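Local coordinates for hypothetical protein RPA1889 (Rhodopseudomonas palustris, PDB 2I9C) that is of unknown function but folds into a small all-helical DUF2019 domain of the TPR clan, a grouping consistent with a role in binding other proteins, at residues M71-Q76 and Q104-A108. Sequence-based numbering, arbitrary orientation.
Sequences MQVRLQ and QAGDA. With ACT (acetate ion), chain B.
Gln104 reaches from the first turn of helix 104-117 to Gln72 on helix 71-79, where two nearly parallel helices of this all-helical, TPR-clan domain pack side by side; the axes of the two short segments run 8° from parallel. The two side chains cross at about a right angle and their amide planes stand 82° apart. Gln104 NE2 donates a nearly straight hydrogen bond of 2.8 Å to Gln72 OE1; the acceptor lies in the Gln104 amide plane, whereas the donor is tilted out of the Gln72 carbonyl plane. Gln72 NE2 is in turn hydrogen-bonded to Gln25 OE1 of helix 11-30, so this buried amide links three helices. One turn further along helix 71-79, a chi1 of 171°, with CG opposite the backbone N, carries both methyls of Leu75 to helix 104-117. Leu75 CD1 meets Ala108 CB at 3.9 Å, while CD2 rests 3.7 Å from CG of Asp107, whose carboxylate is salt-bridged through OD1 to Lys79. Met71, present as selenomethionine, lays CG 3.6 Å from Gln104 CB, then bends away. Met71 SE comes 3.6 Å from CH3 of an acetate ion, probably from the crystallisation liquor. Acetate O sits at the edge of the Arg74 guanidinium, in its plane, and accepts a hydrogen bond of 3.0 Å from NH1.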
loop_
_atom_site.group_PDB
_atom_site.type_symbol
_atom_site.label_atom_id
_atom_site.label_comp_id
_atom_site.label_asym_id
_atom_site.label_seq_id
_atom_site.Cartn_x
_atom_site.Cartn_y
_atom_site.Cartn_z
HETATM N N MSE A 71 -2.967 9.624 -3.478
HETATM C CA MSE A 71 -1.832 8.987 -4.174
HETATM C C MSE A 71 -1.074 8.068 -3.227
HETATM O O MSE A 71 -0.504 7.036 -3.653
HETATM C CB MSE A 71 -0.870 10.041 -4.741
HETATM C CG MSE A 71 0.111 9.477 -5.799
HETATM SE SE MSE A 71 -0.954 8.756 -7.391
HETATM C CE MSE A 71 -1.404 10.427 -8.353
ATOM N N GLN A 72 -1.042 8.429 -1.951
ATOM C CA GLN A 72 -0.437 7.536 -0.974
ATOM C C GLN A 72 -1.195 6.198 -0.871
ATOM O O GLN A 72 -0.574 5.141 -0.729
ATOM C CB GLN A 72 -0.319 8.227 0.403
ATOM C CG GLN A 72 0.481 7.391 1.495
ATOM C CD GLN A 72 1.981 7.340 1.226
ATOM O OE1 GLN A 72 2.473 7.974 0.291
ATOM N NE2 GLN A 72 2.722 6.613 2.085
ATOM N N VAL A 73 -2.536 6.252 -0.895
ATOM C CA VAL A 73 -3.357 5.045 -0.850
ATOM C C VAL A 73 -3.018 4.188 -2.081
ATOM O O VAL A 73 -2.765 2.999 -1.950
ATOM C CB VAL A 73 -4.887 5.378 -0.769
ATOM C CG1 VAL A 73 -5.748 4.115 -0.745
ATOM C CG2 VAL A 73 -5.163 6.156 0.538
ATOM N N ARG A 74 -3.033 4.802 -3.260
ATOM C CA ARG A 74 -2.776 4.072 -4.487
ATOM C C ARG A 74 -1.395 3.418 -4.470
ATOM O O ARG A 74 -1.265 2.265 -4.899
ATOM C CB ARG A 74 -2.890 5.015 -5.695
ATOM C CG ARG A 74 -4.320 5.532 -5.929
ATOM C CD ARG A 74 -4.425 6.252 -7.297
ATOM N NE ARG A 74 -5.805 6.717 -7.529
ATOM C CZ ARG A 74 -6.306 7.088 -8.698
ATOM N NH1 ARG A 74 -5.571 7.051 -9.795
ATOM N NH2 ARG A 74 -7.575 7.499 -8.782
ATOM N N LEU A 75 -0.376 4.182 -4.045
ATOM C CA LEU A 75 1.014 3.703 -3.959
ATOM C C LEU A 75 1.142 2.493 -3.043
ATOM O O LEU A 75 1.703 1.455 -3.401
ATOM C CB LEU A 75 1.972 4.813 -3.448
ATOM C CG LEU A 75 3.411 4.358 -3.126
ATOM C CD1 LEU A 75 4.163 3.977 -4.366
ATOM C CD2 LEU A 75 4.116 5.540 -2.444
ATOM N N GLN A 76 0.619 2.628 -1.842
ATOM C CA GLN A 76 0.749 1.575 -0.857
ATOM C C GLN A 76 -0.026 0.329 -1.268
ATOM O O GLN A 76 0.426 -0.766 -1.040
ATOM C CB GLN A 76 0.330 2.064 0.535
ATOM C CG GLN A 76 1.380 3.025 1.161
ATOM C CD GLN A 76 2.788 2.484 1.051
ATOM O OE1 GLN A 76 3.073 1.398 1.528
ATOM N NE2 GLN A 76 3.674 3.242 0.413
ATOM N N GLN A 104 5.423 10.362 -4.030
ATOM C CA GLN A 104 4.948 9.002 -4.348
ATOM C C GLN A 104 5.560 8.455 -5.649
ATOM O O GLN A 104 5.903 7.262 -5.705
ATOM C CB GLN A 104 3.406 8.934 -4.462
ATOM C CG GLN A 104 2.712 8.967 -3.057
ATOM C CD GLN A 104 2.730 10.358 -2.416
ATOM O OE1 GLN A 104 2.898 11.383 -3.092
ATOM N NE2 GLN A 104 2.563 10.398 -1.099
ATOM N N ALA A 105 5.672 9.309 -6.674
ATOM C CA ALA A 105 6.252 8.882 -7.970
ATOM C C ALA A 105 7.718 8.419 -7.846
ATOM O O ALA A 105 8.162 7.559 -8.608
ATOM C CB ALA A 105 6.144 9.989 -8.979
ATOM N N GLY A 106 8.459 8.952 -6.867
ATOM C CA GLY A 106 9.889 8.588 -6.709
ATOM C C GLY A 106 9.961 7.263 -5.978
ATOM O O GLY A 106 10.791 6.412 -6.294
ATOM N N ASP A 107 9.052 7.078 -5.017
ATOM C CA ASP A 107 8.931 5.832 -4.260
ATOM C C ASP A 107 8.552 4.721 -5.271
ATOM O O ASP A 107 9.155 3.654 -5.264
ATOM C CB ASP A 107 7.869 6.021 -3.148
ATOM C CG ASP A 107 7.755 4.859 -2.180
ATOM O OD1 ASP A 107 7.805 3.665 -2.552
ATOM O OD2 ASP A 107 7.506 5.127 -0.990
ATOM N N ALA A 108 7.585 4.982 -6.156
ATOM C CA ALA A 108 7.150 3.975 -7.142
ATOM C C ALA A 108 8.238 3.644 -8.144
ATOM O O ALA A 108 8.401 2.489 -8.499
ATOM C CB ALA A 108 5.879 4.419 -7.826
HETATM C C ACT B . -2.367 7.392 -11.102
HETATM O O ACT B . -2.635 6.526 -10.188
HETATM O OXT ACT B . -3.155 7.802 -12.119
HETATM C CH3 ACT B . -1.019 7.854 -10.923
#